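Local coordinates for protein phenylalanine ammonia-lyase (Rhodosporidium toruloides, PDB 1Y2M) that converts L-phenylalanine and L-tyrosine to trans-cinnamic and p-coumaric acid by non-oxidative deamination, the entry step of phenylpropanoid metabolism, at residues 435-438 against 439-443; 466-469 against 470-474; 478-481 against 482-486; 531-534 against 535-539; 677-680 against 681-685. One frame throughout, in Å; residues are numbered along the deposited sequence.

Contact 1: residues 435-438 against 439-443; sequences LNFT and QLTEM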
loop_
_atom_site.group_PDB
_atom_site.type_symbol
_atom_site.label_atom_id
_atom_site.label_comp_id
_atom_site.label_asym_id
_atom_site.label_seq_id
_atom_site.Cartn_x
_atom_site.Cartn_y
_atom_site.Cartn_z
ATOM N N LEU B 435 -14.244 -10.042 7.439
ATOM C CA LEU B 435 -15.478 -10.810 7.601
ATOM C C LEU B 435 -15.919 -10.952 9.040
ATOM O O LEU B 435 -17.049 -10.601 9.420
ATOM C CB LEU B 435 -15.298 -12.212 7.013
ATOM C CG LEU B 435 -16.610 -13.030 6.994
ATOM C CD1 LEU B 435 -17.682 -12.314 6.067
ATOM C CD2 LEU B 435 -16.371 -14.437 6.560
ATOM N N ASN B 436 -15.033 -11.491 9.857
ATOM C CA ASN B 436 -15.418 -11.739 11.233
ATOM C C ASN B 436 -15.642 -10.404 11.958
ATOM O O ASN B 436 -16.503 -10.311 12.822
ATOM C CB ASN B 436 -14.385 -12.633 11.946
ATOM C CG ASN B 436 -14.353 -14.035 11.340
ATOM O OD1 ASN B 436 -13.404 -14.400 10.715
ATOM N ND2 ASN B 436 -15.441 -14.805 11.503
ATOM N N PHE B 437 -14.885 -9.365 11.645
ATOM C CA PHE B 437 -15.174 -8.057 12.289
ATOM C C PHE B 437 -16.633 -7.663 11.940
ATOM O O PHE B 437 -17.392 -7.193 12.778
ATOM C CB PHE B 437 -14.262 -6.985 11.721
ATOM C CG PHE B 437 -14.715 -5.590 12.023
ATOM C CD1 PHE B 437 -14.713 -5.101 13.312
ATOM C CD2 PHE B 437 -15.180 -4.798 11.019
ATOM C CE1 PHE B 437 -15.163 -3.827 13.595
ATOM C CE2 PHE B 437 -15.661 -3.520 11.284
ATOM C CZ PHE B 437 -15.636 -3.041 12.584
ATOM N N THR B 438 -16.998 -7.755 10.670
ATOM C CA THR B 438 -18.342 -7.314 10.257
ATOM C C THR B 438 -19.427 -8.158 10.880
ATOM O O THR B 438 -20.509 -7.640 11.277
ATOM C CB THR B 438 -18.594 -7.276 8.727
ATOM O OG1 THR B 438 -18.495 -8.585 8.133
ATOM C CG2 THR B 438 -17.595 -6.351 8.061
ATOM N N GLN B 439 -19.145 -9.443 11.053
ATOM C CA GLN B 439 -20.114 -10.327 11.810
ATOM C C GLN B 439 -20.259 -9.872 13.257
ATOM O O GLN B 439 -21.388 -9.770 13.783
ATOM C CB GLN B 439 -19.657 -11.793 11.808
ATOM C CG GLN B 439 -19.672 -12.446 10.459
ATOM C CD GLN B 439 -19.003 -13.796 10.453
ATOM O OE1 GLN B 439 -18.393 -14.188 11.461
ATOM N NE2 GLN B 439 -19.084 -14.519 9.315
ATOM N N LEU B 440 -19.128 -9.662 13.913
ATOM C CA LEU B 440 -19.101 -9.319 15.324
ATOM C C LEU B 440 -19.751 -7.945 15.521
ATOM O O LEU B 440 -20.584 -7.791 16.384
ATOM C CB LEU B 440 -17.669 -9.277 15.814
ATOM C CG LEU B 440 -17.488 -8.753 17.252
ATOM C CD1 LEU B 440 -18.218 -9.631 18.220
ATOM C CD2 LEU B 440 -16.014 -8.765 17.641
ATOM N N THR B 441 -19.423 -6.951 14.690
ATOM C CA THR B 441 -19.899 -5.594 14.969
ATOM C C THR B 441 -21.412 -5.484 14.720
ATOM O O THR B 441 -22.115 -4.708 15.368
ATOM C CB THR B 441 -19.031 -4.559 14.269
ATOM O OG1 THR B 441 -19.220 -3.273 14.926
ATOM C CG2 THR B 441 -19.339 -4.488 12.808
ATOM N N GLU B 442 -21.947 -6.310 13.828
ATOM C CA GLU B 442 -23.385 -6.406 13.634
ATOM C C GLU B 442 -24.041 -6.964 14.889
ATOM O O GLU B 442 -25.046 -6.444 15.374
ATOM C CB GLU B 442 -23.680 -7.279 12.419
ATOM C CG GLU B 442 -25.166 -7.452 12.105
ATOM C CD GLU B 442 -25.422 -8.328 10.892
ATOM O OE1 GLU B 442 -24.470 -8.621 10.100
ATOM O OE2 GLU B 442 -26.601 -8.751 10.748
HETATM N N MSE B 443 -23.453 -8.027 15.403
HETATM C CA MSE B 443 -23.953 -8.686 16.597
HETATM C C MSE B 443 -23.934 -7.772 17.826
HETATM O O MSE B 443 -24.778 -7.932 18.701
HETATM C CB MSE B 443 -23.153 -9.974 16.911
HETATM C CG MSE B 443 -23.757 -10.784 17.941
HETATM SE SE MSE B 443 -22.818 -12.518 18.134
HETATM C CE MSE B 443 -21.019 -11.793 18.540
#

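Contact 2: residues 466-469 against 470-474; sequences HCKG and LDIAA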
loop_
_atom_site.group_PDB
_atom_site.type_symbol
_atom_site.label_atom_id
_atom_site.label_comp_id
_atom_site.label_asym_id
_atom_site.label_seq_id
_atom_site.Cartn_x
_atom_site.Cartn_y
_atom_site.Cartn_z
ATOM N N HIS B 466 -20.802 -3.866 28.588
ATOM C CA HIS B 466 -19.980 -5.039 28.466
ATOM C C HIS B 466 -19.027 -5.093 27.303
ATOM O O HIS B 466 -17.842 -4.823 27.494
ATOM C CB HIS B 466 -20.873 -6.279 28.503
ATOM C CG HIS B 466 -20.118 -7.592 28.557
ATOM N ND1 HIS B 466 -20.758 -8.803 28.411
ATOM C CD2 HIS B 466 -18.791 -7.876 28.642
ATOM C CE1 HIS B 466 -19.868 -9.779 28.440
ATOM N NE2 HIS B 466 -18.668 -9.251 28.594
ATOM N N CYS B 467 -19.526 -5.412 26.085
ATOM C CA CYS B 467 -18.640 -5.690 24.919
ATOM C C CYS B 467 -18.325 -4.458 24.014
ATOM O O CYS B 467 -17.801 -4.613 22.921
ATOM C CB CYS B 467 -19.189 -6.827 24.097
ATOM S SG CYS B 467 -19.114 -8.425 24.939
ATOM N N LYS B 468 -18.691 -3.254 24.457
ATOM C CA LYS B 468 -18.456 -2.017 23.669
ATOM C C LYS B 468 -16.955 -1.803 23.381
ATOM O O LYS B 468 -16.548 -1.412 22.268
ATOM C CB LYS B 468 -19.041 -0.801 24.384
ATOM C CG LYS B 468 -18.872 0.479 23.630
ATOM C CD LYS B 468 -19.362 1.664 24.406
ATOM C CE LYS B 468 -20.864 1.716 24.522
ATOM N NZ LYS B 468 -21.502 2.079 23.248
ATOM N N GLY B 469 -16.114 -2.047 24.394
ATOM C CA GLY B 469 -14.702 -1.890 24.214
ATOM C C GLY B 469 -14.186 -2.885 23.219
ATOM O O GLY B 469 -13.300 -2.609 22.413
ATOM N N LEU B 470 -14.715 -4.090 23.278
ATOM C CA LEU B 470 -14.326 -5.139 22.327
ATOM C C LEU B 470 -14.761 -4.840 20.881
ATOM O O LEU B 470 -14.070 -5.157 19.938
ATOM C CB LEU B 470 -14.760 -6.518 22.799
ATOM C CG LEU B 470 -14.078 -7.098 24.022
ATOM C CD1 LEU B 470 -14.731 -8.456 24.406
ATOM C CD2 LEU B 470 -12.587 -7.260 23.804
ATOM N N ASP B 471 -15.907 -4.192 20.719
ATOM C CA ASP B 471 -16.342 -3.726 19.397
ATOM C C ASP B 471 -15.263 -2.811 18.832
ATOM O O ASP B 471 -14.835 -2.942 17.699
ATOM C CB ASP B 471 -17.668 -2.955 19.565
ATOM C CG ASP B 471 -18.459 -2.827 18.278
ATOM O OD1 ASP B 471 -18.279 -3.634 17.316
ATOM O OD2 ASP B 471 -19.360 -1.938 18.259
ATOM N N ILE B 472 -14.809 -1.884 19.662
ATOM C CA ILE B 472 -13.753 -0.933 19.270
ATOM C C ILE B 472 -12.431 -1.676 19.026
ATOM O O ILE B 472 -11.747 -1.383 18.029
ATOM C CB ILE B 472 -13.583 0.147 20.366
ATOM C CG1 ILE B 472 -14.854 1.011 20.456
ATOM C CG2 ILE B 472 -12.348 1.014 20.112
ATOM C CD1 ILE B 472 -15.003 1.760 21.821
ATOM N N ALA B 473 -12.035 -2.593 19.922
ATOM C CA ALA B 473 -10.836 -3.387 19.684
ATOM C C ALA B 473 -10.868 -4.139 18.358
ATOM O O ALA B 473 -9.868 -4.184 17.660
ATOM C CB ALA B 473 -10.575 -4.340 20.862
ATOM N N ALA B 474 -12.015 -4.747 18.018
ATOM C CA ALA B 474 -12.146 -5.511 16.817
ATOM C C ALA B 474 -11.867 -4.592 15.628
ATOM O O ALA B 474 -11.197 -4.970 14.640
ATOM C CB ALA B 474 -13.539 -6.111 16.734
HETATM O O HOH W 1 -15.647 -4.506 26.047
#

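Contact 3: residues 478-481 against 482-486; sequences TSEL and GHLAN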
loop_
_atom_site.group_PDB
_atom_site.type_symbol
_atom_site.label_atom_id
_atom_site.label_comp_id
_atom_site.label_asym_id
_atom_site.label_seq_id
_atom_site.Cartn_x
_atom_site.Cartn_y
_atom_site.Cartn_z
ATOM N N THR B 478 -8.762 -4.998 12.890
ATOM C CA THR B 478 -9.090 -5.085 11.490
ATOM C C THR B 478 -8.313 -4.014 10.710
ATOM O O THR B 478 -7.730 -4.290 9.644
ATOM C CB THR B 478 -10.613 -4.985 11.299
ATOM O OG1 THR B 478 -11.221 -6.039 12.043
ATOM C CG2 THR B 478 -11.013 -5.097 9.887
ATOM N N SER B 479 -8.242 -2.787 11.227
ATOM C CA SER B 479 -7.484 -1.733 10.545
ATOM C C SER B 479 -6.031 -2.149 10.407
ATOM O O SER B 479 -5.418 -2.017 9.354
ATOM C CB SER B 479 -7.506 -0.445 11.356
ATOM O OG SER B 479 -8.827 0.079 11.477
ATOM N N GLU B 480 -5.472 -2.685 11.492
ATOM C CA GLU B 480 -4.064 -3.114 11.486
ATOM C C GLU B 480 -3.791 -4.213 10.454
ATOM O O GLU B 480 -2.811 -4.128 9.703
ATOM C CB GLU B 480 -3.614 -3.529 12.878
ATOM C CG GLU B 480 -2.143 -3.832 12.903
ATOM C CD GLU B 480 -1.567 -3.928 14.322
ATOM O OE1 GLU B 480 -2.236 -3.433 15.290
ATOM O OE2 GLU B 480 -0.452 -4.528 14.483
ATOM N N LEU B 481 -4.721 -5.169 10.356
ATOM C CA LEU B 481 -4.633 -6.168 9.293
ATOM C C LEU B 481 -4.609 -5.571 7.900
ATOM O O LEU B 481 -3.895 -6.064 7.012
ATOM C CB LEU B 481 -5.766 -7.180 9.400
ATOM C CG LEU B 481 -5.638 -8.152 10.569
ATOM C CD1 LEU B 481 -7.010 -8.872 10.852
ATOM C CD2 LEU B 481 -4.520 -9.163 10.338
ATOM N N GLY B 482 -5.407 -4.517 7.661
ATOM C CA GLY B 482 -5.487 -3.924 6.331
ATOM C C GLY B 482 -4.120 -3.392 5.902
ATOM O O GLY B 482 -3.663 -3.673 4.807
ATOM N N HIS B 483 -3.482 -2.596 6.763
ATOM C CA HIS B 483 -2.166 -2.049 6.408
ATOM C C HIS B 483 -1.137 -3.149 6.245
ATOM O O HIS B 483 -0.290 -3.086 5.358
ATOM C CB HIS B 483 -1.759 -1.033 7.474
ATOM C CG HIS B 483 -0.354 -0.586 7.382
ATOM N ND1 HIS B 483 0.681 -1.214 8.035
ATOM C CD2 HIS B 483 0.185 0.473 6.731
ATOM C CE1 HIS B 483 1.808 -0.570 7.771
ATOM N NE2 HIS B 483 1.524 0.481 7.013
ATOM N N LEU B 484 -1.183 -4.162 7.103
ATOM C CA LEU B 484 -0.215 -5.272 7.006
ATOM C C LEU B 484 -0.273 -5.901 5.616
ATOM O O LEU B 484 0.756 -6.374 5.121
ATOM C CB LEU B 484 -0.484 -6.332 8.085
ATOM C CG LEU B 484 0.204 -5.994 9.407
ATOM C CD1 LEU B 484 -0.380 -6.785 10.580
ATOM C CD2 LEU B 484 1.724 -6.288 9.292
ATOM N N ALA B 485 -1.479 -6.036 5.068
ATOM C CA ALA B 485 -1.796 -6.760 3.787
ATOM C C ALA B 485 -1.194 -6.214 2.531
ATOM O O ALA B 485 -1.225 -6.893 1.452
ATOM C CB ALA B 485 -3.288 -6.946 3.606
ATOM N N ASN B 486 -0.681 -4.976 2.522
ATOM C CA ASN B 486 0.032 -4.453 1.355
ATOM C C ASN B 486 1.225 -5.324 1.054
ATOM O O ASN B 486 1.816 -5.913 1.967
ATOM C CB ASN B 486 0.476 -2.995 1.545
ATOM C CG ASN B 486 -0.708 -2.065 1.682
ATOM O OD1 ASN B 486 -1.626 -2.097 0.829
ATOM N ND2 ASN B 486 -0.737 -1.299 2.784
HETATM O O HOH W 2 -0.600 -2.500 10.238
#

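Contact 4: residues 531-534 against 535-539; sequences VLQA and IDLRA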
loop_
_atom_site.group_PDB
_atom_site.type_symbol
_atom_site.label_atom_id
_atom_site.label_comp_id
_atom_site.label_asym_id
_atom_site.label_seq_id
_atom_site.Cartn_x
_atom_site.Cartn_y
_atom_site.Cartn_z
ATOM N N VAL B 531 -19.309 -13.971 21.042
ATOM C CA VAL B 531 -20.368 -14.857 20.551
ATOM C C VAL B 531 -20.854 -15.765 21.661
ATOM O O VAL B 531 -22.012 -16.137 21.719
ATOM C CB VAL B 531 -19.947 -15.622 19.241
ATOM C CG1 VAL B 531 -19.054 -16.829 19.583
ATOM C CG2 VAL B 531 -21.174 -16.067 18.443
ATOM N N LEU B 532 -19.960 -16.184 22.557
ATOM C CA LEU B 532 -20.380 -17.080 23.641
ATOM C C LEU B 532 -21.294 -16.334 24.625
ATOM O O LEU B 532 -22.289 -16.898 25.080
ATOM C CB LEU B 532 -19.164 -17.631 24.392
ATOM C CG LEU B 532 -18.249 -18.449 23.509
ATOM C CD1 LEU B 532 -16.981 -18.747 24.247
ATOM C CD2 LEU B 532 -18.928 -19.741 22.963
ATOM N N GLN B 533 -20.954 -15.077 24.915
ATOM C CA GLN B 533 -21.863 -14.239 25.719
ATOM C C GLN B 533 -23.196 -14.106 25.047
ATOM O O GLN B 533 -24.245 -14.283 25.700
ATOM C CB GLN B 533 -21.297 -12.865 25.967
ATOM C CG GLN B 533 -22.235 -11.982 26.813
ATOM C CD GLN B 533 -22.099 -12.133 28.329
ATOM O OE1 GLN B 533 -21.433 -13.035 28.863
ATOM N NE2 GLN B 533 -22.794 -11.232 29.046
ATOM N N ALA B 534 -23.188 -13.815 23.745
ATOM C CA ALA B 534 -24.447 -13.665 23.002
ATOM C C ALA B 534 -25.269 -14.953 23.045
ATOM O O ALA B 534 -26.485 -14.938 23.231
ATOM C CB ALA B 534 -24.146 -13.278 21.562
ATOM N N ILE B 535 -24.584 -16.097 22.899
ATOM C CA ILE B 535 -25.253 -17.422 22.950
ATOM C C ILE B 535 -25.961 -17.631 24.308
ATOM O O ILE B 535 -27.070 -18.075 24.388
ATOM C CB ILE B 535 -24.255 -18.546 22.671
ATOM C CG1 ILE B 535 -24.023 -18.602 21.158
ATOM C CG2 ILE B 535 -24.730 -19.843 23.169
ATOM C CD1 ILE B 535 -22.808 -19.384 20.711
ATOM N N ASP B 536 -25.259 -17.317 25.393
ATOM C CA ASP B 536 -25.856 -17.437 26.709
ATOM C C ASP B 536 -27.045 -16.477 26.882
ATOM O O ASP B 536 -28.042 -16.838 27.481
ATOM C CB ASP B 536 -24.754 -17.173 27.721
ATOM C CG ASP B 536 -23.875 -18.368 27.939
ATOM O OD1 ASP B 536 -24.327 -19.538 27.730
ATOM O OD2 ASP B 536 -22.708 -18.176 28.400
ATOM N N LEU B 537 -26.938 -15.253 26.379
ATOM C CA LEU B 537 -28.054 -14.290 26.482
ATOM C C LEU B 537 -29.250 -14.726 25.635
ATOM O O LEU B 537 -30.445 -14.558 26.018
ATOM C CB LEU B 537 -27.603 -12.887 26.097
ATOM C CG LEU B 537 -26.590 -12.247 27.074
ATOM C CD1 LEU B 537 -26.069 -10.892 26.509
ATOM C CD2 LEU B 537 -27.199 -12.075 28.442
ATOM N N ARG B 538 -28.948 -15.268 24.464
ATOM C CA ARG B 538 -30.024 -15.823 23.658
ATOM C C ARG B 538 -30.721 -16.995 24.340
ATOM O O ARG B 538 -31.947 -17.172 24.282
ATOM C CB ARG B 538 -29.518 -16.232 22.288
ATOM C CG ARG B 538 -30.660 -16.488 21.296
ATOM C CD ARG B 538 -31.389 -15.232 20.888
ATOM N NE ARG B 538 -30.667 -14.456 19.873
ATOM C CZ ARG B 538 -31.053 -13.267 19.408
ATOM N NH1 ARG B 538 -32.122 -12.677 19.949
ATOM N NH2 ARG B 538 -30.393 -12.697 18.443
ATOM N N ALA B 539 -29.932 -17.829 25.002
ATOM C CA ALA B 539 -30.511 -18.979 25.717
ATOM C C ALA B 539 -31.429 -18.511 26.848
ATOM O O ALA B 539 -32.498 -19.138 27.044
ATOM C CB ALA B 539 -29.421 -19.860 26.232
#

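Contact 5: residues 677-680 against 681-685; sequences ARRG and DVFLG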
loop_
_atom_site.group_PDB
_atom_site.type_symbol
_atom_site.label_atom_id
_atom_site.label_comp_id
_atom_site.label_asym_id
_atom_site.label_seq_id
_atom_site.Cartn_x
_atom_site.Cartn_y
_atom_site.Cartn_z
ATOM N N ALA B 677 -19.438 -16.505 31.138
ATOM C CA ALA B 677 -20.304 -15.349 30.897
ATOM C C ALA B 677 -20.055 -14.296 31.994
ATOM O O ALA B 677 -19.681 -14.640 33.119
ATOM C CB ALA B 677 -21.728 -15.765 30.910
ATOM N N ARG B 678 -20.298 -13.033 31.665
ATOM C CA ARG B 678 -20.025 -11.918 32.555
ATOM C C ARG B 678 -21.300 -11.198 32.913
ATOM O O ARG B 678 -22.037 -10.696 32.029
ATOM C CB ARG B 678 -19.086 -10.912 31.906
ATOM C CG ARG B 678 -18.561 -9.875 32.896
ATOM C CD ARG B 678 -17.753 -8.780 32.214
ATOM N NE ARG B 678 -17.026 -7.992 33.233
ATOM C CZ ARG B 678 -15.840 -8.322 33.742
ATOM N NH1 ARG B 678 -15.146 -9.351 33.293
ATOM N NH2 ARG B 678 -15.330 -7.573 34.696
ATOM N N ARG B 679 -21.592 -11.147 34.191
ATOM C CA ARG B 679 -22.860 -10.556 34.627
ATOM C C ARG B 679 -22.845 -9.062 34.762
ATOM O O ARG B 679 -23.851 -8.440 34.517
ATOM C CB ARG B 679 -23.296 -11.126 35.964
ATOM C CG ARG B 679 -24.734 -10.824 36.279
ATOM C CD ARG B 679 -25.346 -11.692 37.348
ATOM N NE ARG B 679 -26.798 -11.543 37.422
ATOM C CZ ARG B 679 -27.581 -12.107 38.336
ATOM N NH1 ARG B 679 -27.090 -12.934 39.282
ATOM N NH2 ARG B 679 -28.897 -11.880 38.272
ATOM N N GLY B 680 -21.685 -8.474 35.115
ATOM C CA GLY B 680 -21.546 -7.026 35.149
ATOM C C GLY B 680 -21.041 -6.511 36.485
ATOM O O GLY B 680 -21.597 -6.834 37.542
ATOM N N ASP B 681 -19.959 -5.721 36.437
ATOM C CA ASP B 681 -19.350 -5.211 37.670
ATOM C C ASP B 681 -20.330 -4.408 38.546
ATOM O O ASP B 681 -20.257 -4.452 39.755
ATOM C CB ASP B 681 -18.162 -4.321 37.368
ATOM C CG ASP B 681 -16.972 -5.086 36.814
ATOM O OD1 ASP B 681 -17.037 -6.324 36.667
ATOM O OD2 ASP B 681 -15.948 -4.412 36.536
ATOM N N VAL B 682 -21.168 -3.593 37.932
ATOM C CA VAL B 682 -22.060 -2.750 38.722
ATOM C C VAL B 682 -23.167 -3.601 39.363
ATOM O O VAL B 682 -23.416 -3.474 40.558
ATOM C CB VAL B 682 -22.629 -1.593 37.893
ATOM C CG1 VAL B 682 -23.670 -0.833 38.654
ATOM C CG2 VAL B 682 -21.521 -0.656 37.453
ATOM N N PHE B 683 -23.807 -4.468 38.596
ATOM C CA PHE B 683 -24.815 -5.356 39.158
ATOM C C PHE B 683 -24.242 -6.134 40.340
ATOM O O PHE B 683 -24.886 -6.327 41.405
ATOM C CB PHE B 683 -25.343 -6.355 38.122
ATOM C CG PHE B 683 -26.358 -7.287 38.712
ATOM C CD1 PHE B 683 -27.703 -6.893 38.799
ATOM C CD2 PHE B 683 -25.986 -8.472 39.274
ATOM C CE1 PHE B 683 -28.661 -7.709 39.393
ATOM C CE2 PHE B 683 -26.952 -9.284 39.872
ATOM C CZ PHE B 683 -28.272 -8.890 39.919
ATOM N N LEU B 684 -23.021 -6.652 40.165
ATOM C CA LEU B 684 -22.383 -7.486 41.182
ATOM C C LEU B 684 -21.808 -6.701 42.360
ATOM O O LEU B 684 -21.506 -7.279 43.408
ATOM C CB LEU B 684 -21.268 -8.356 40.573
ATOM C CG LEU B 684 -21.721 -9.432 39.591
ATOM C CD1 LEU B 684 -20.496 -10.108 38.966
ATOM C CD2 LEU B 684 -22.584 -10.498 40.243
ATOM N N GLY B 685 -21.641 -5.407 42.215
ATOM C CA GLY B 685 -20.920 -4.602 43.202
ATOM C C GLY B 685 -19.500 -5.088 43.406
ATOM O O GLY B 685 -18.956 -5.013 44.520
#

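Contact 1: residues 435-438 against 439-443
Gln439 reaches back along its own helix to Leu435 and Asn436, an i to i+4 and i+3 contact on helix 416-443 in the helical core of the PAL/histidase fold. Gln439 CB lies 3.6 Å from Asn436 O, and its CG, anti to the carbonyl carbon (chi1 -66°), passes 3.4 Å from Leu435 O. The chain then runs extended, carrying the amide out between the two earlier side chains. There Asn436 ND2 donates a weak bond to Gln439 OE1 over 3.0 Å, the two amides standing almost perpendicular (84°), while Asn436 OD1 is hydrogen-bonded to Ser293 OG. Gln439 NE2 sits 3.7 Å from Leu435 CG and donates to Thr297 OG1 and Pro364 O. Cut back to an alanine, this position would probably deprive Thr297 and the Pro364 carbonyl of the donor that NE2 supplies and open a gap beside Leu435. Leu435 O is gripped twice, by Gln439 N and by the hydroxyl of Thr438. On another side of the helix, Thr441, whose OG1 is bonded to Asp471, packs against Phe437: its CG2 lies over one face of the ring, 4.2 Å from the centroid of Phe437 and offset toward the rim.

Contact 2: residues 466-469 against 470-474
Cys467 and Leu470 place SG and CG, respectively, anti to their own carbonyl carbons (chi1 -69° and -68°), which brings SG of Cys467 to 4.4 Å from CD1 of Leu470, a light apolar touch across the first turn. Ile472 takes the same chi1 setting, and its CG1 branch doubles back over the preceding turn: CG1 of Ile472 is 3.5 Å from Lys468 O and its CD1 3.6 Å from that same oxygen. The carbonyl thus receives Ile472 N while the methylene and methyl of Ile472 cover it. Lys468 meets Ile472 side chain to side chain only loosely, CG of Lys468 being 4.5 Å from CD1 of Ile472.

This is the N-terminal turn of helix 468-484, with Cys467 at the N-cap position. The main chain opens in the usual way, Asp471 N bonding Cys467 O at 2.9 Å, and Ala473 N donating to Gly469 O. Leu470 N, which comes too early for a full i to i+4 partner within the helix, donates to a water at 3.0 Å; that water in turn donates to His466 O, stitching the turn to the loop before it. SG of Cys467 also lies over the centre of the His466 ring, 3.6 Å above its plane. Lys468 binds (E)-cinnamate, and its NZ is salt-bridged to Glu496 of a neighbouring subunit, another ligand-binding residue.

Contact 3: residues 478-481 against 482-486
Glu480 and Leu484 lie side by side and point the same way, one turn apart, with CG of Glu480 touching CD1 of Leu484 at 4.2 Å. Glu480 holds CG anti to its backbone nitrogen (chi1 -174°) and continues extended, so its aliphatic part offers a flank to the leucine while the carboxylate is carried beyond it. Leu484 leans over the backbone of the turn before: its CG is 3.6 Å from Glu480 O and its CD1 3.7 Å from the same atom. The end of the His483 side chain, by contrast, leads away from the segment 478-481.

Its ring is nevertheless tied back by water. One water donates to Glu480 O at 2.8 Å and is hydrogen-bonded to ND1 of His483 at 2.9 Å, so the carbonyl of Glu480 is held by both the water and Leu484 N. These residues form the last turns of helix 468-484, within the helical core of the PAL/histidase tetramer. Gly482 N donates to Thr478 O (3.1 Å) and weakly to Ser479 O (3.0 Å).

The outer ends of the side chains belong to the assembly. Glu480's carboxylate forms salt bridges with Arg206, Arg511 and Arg512 of a neighbouring subunit; these probably keep it ionised although Glu515 of its own chain comes close. NE2 of His483 is hydrogen-bonded to Leu484 O of that same neighbouring subunit, and Ser479 OG to its His491 O.

Contact 4: residues 531-534 against 535-539
Within the long helix 506-560, Val531 meets Ile535 and Gln533 meets Leu537, each pair one turn apart. Ile535 keeps CG1 beside its own backbone nitrogen (chi1 -78°), and the branch folds down over the carbonyl of the earlier residue: CG1 of Ile535 is 3.2 Å from Val531 O. Its CD1 then ends 4.3 Å from CG2 of Val531, the apolar touch between the two branched side chains. Val531 O also accepts from Ile535 N at 2.8 Å.

The other pair meets at an angle. Gln533 leaves the helix with CG anti to its nitrogen and bends at chi2 (86°), and its CG comes 4.0 Å from CD1 of Leu537 while the amide turns elsewhere, NE2 to Leu456 O and OE1 to Arg678 N. Asp536 lies with its CG 3.6 Å from Leu532 O, and its carboxylate is satisfied by Tyr666, Ser652 and Arg670. Arg538 touches only with its root, CB of Arg538 being 3.4 Å from Ala534 O; bent at chi2 and chi3, it delivers its guanidinium to Ala303 O, Asn449 O, Arg450 O and Glu541.

Ala534, small enough for close approach, lies against Ala303 and against Met443, present as selenomethionine, on two adjoining helices. This part of the helix is thus buried between helices 273-303, 416-443 and 662-672 in the helical bundle of the PAL/histidase fold.

Contact 5: residues 677-680 against 681-685
The ionic contact joins Arg678 and Asp681. Arg678 runs extended, and its NH2 donates to OD1 of Asp681 at 2.9 Å on the syn side of the carboxylate. The bond is bent (136°), the guanidinium and carboxylate planes lying 56° apart. Glu136 of a neighbouring subunit adds a salt bridge to Arg678 NE and a hydrogen bond from Asp681 N.

Flat-group packing pairs Arg679 with Phe683. Both side chains set CG anti to the backbone nitrogen, and CE2 of Phe683 comes over the centre of one guanidinium face, 3.3 Å from CZ of Arg679, with the planes inclined by 25°. NE and NH1 of this arginine are salt-bridged to Glu459 and Glu642. With an alanine at this point, Glu459 and Glu642 would probably lose this cationic partner and the Phe683 ring its flat neighbour.

Main-chain bonds close the turn. Leu684 N donates to Gly680 O at 3.0 Å and Gly685 N to Val682 O, and at Gly685 a Schellman motif ends the short, weakly bonded helix of about 681-684.

The loop leads in from helix 662-672 and leans on its neighbours: Arg679 packs on Trp645 of helix 619-646, and Ala677 on helices 619-646 and 506-560.

In the fold
Along the chain the five contacts follow in series, but in space contacts 1, 2 and 4 cluster, their centres 11 to 16 Å apart. Contacts 2 and 3 share helix 468-484, one near each end, with centres 19 Å apart. Helix 416-443 packs on that helix through Phe437, which reaches Ala474 of contact 2 and Thr478 of contact 3, and on helix 506-560 through Met443, which reaches Val531 and Ala534 of contact 4. Contact 5, farthest from the chain's centre, is joined inward through Gln533 and His466. Contacts 2, 3 and 5 all touch the same neighbouring subunit, so the helices that pack the monomer core also build the tetramer, in which cinnamate-binding residues of different chains meet.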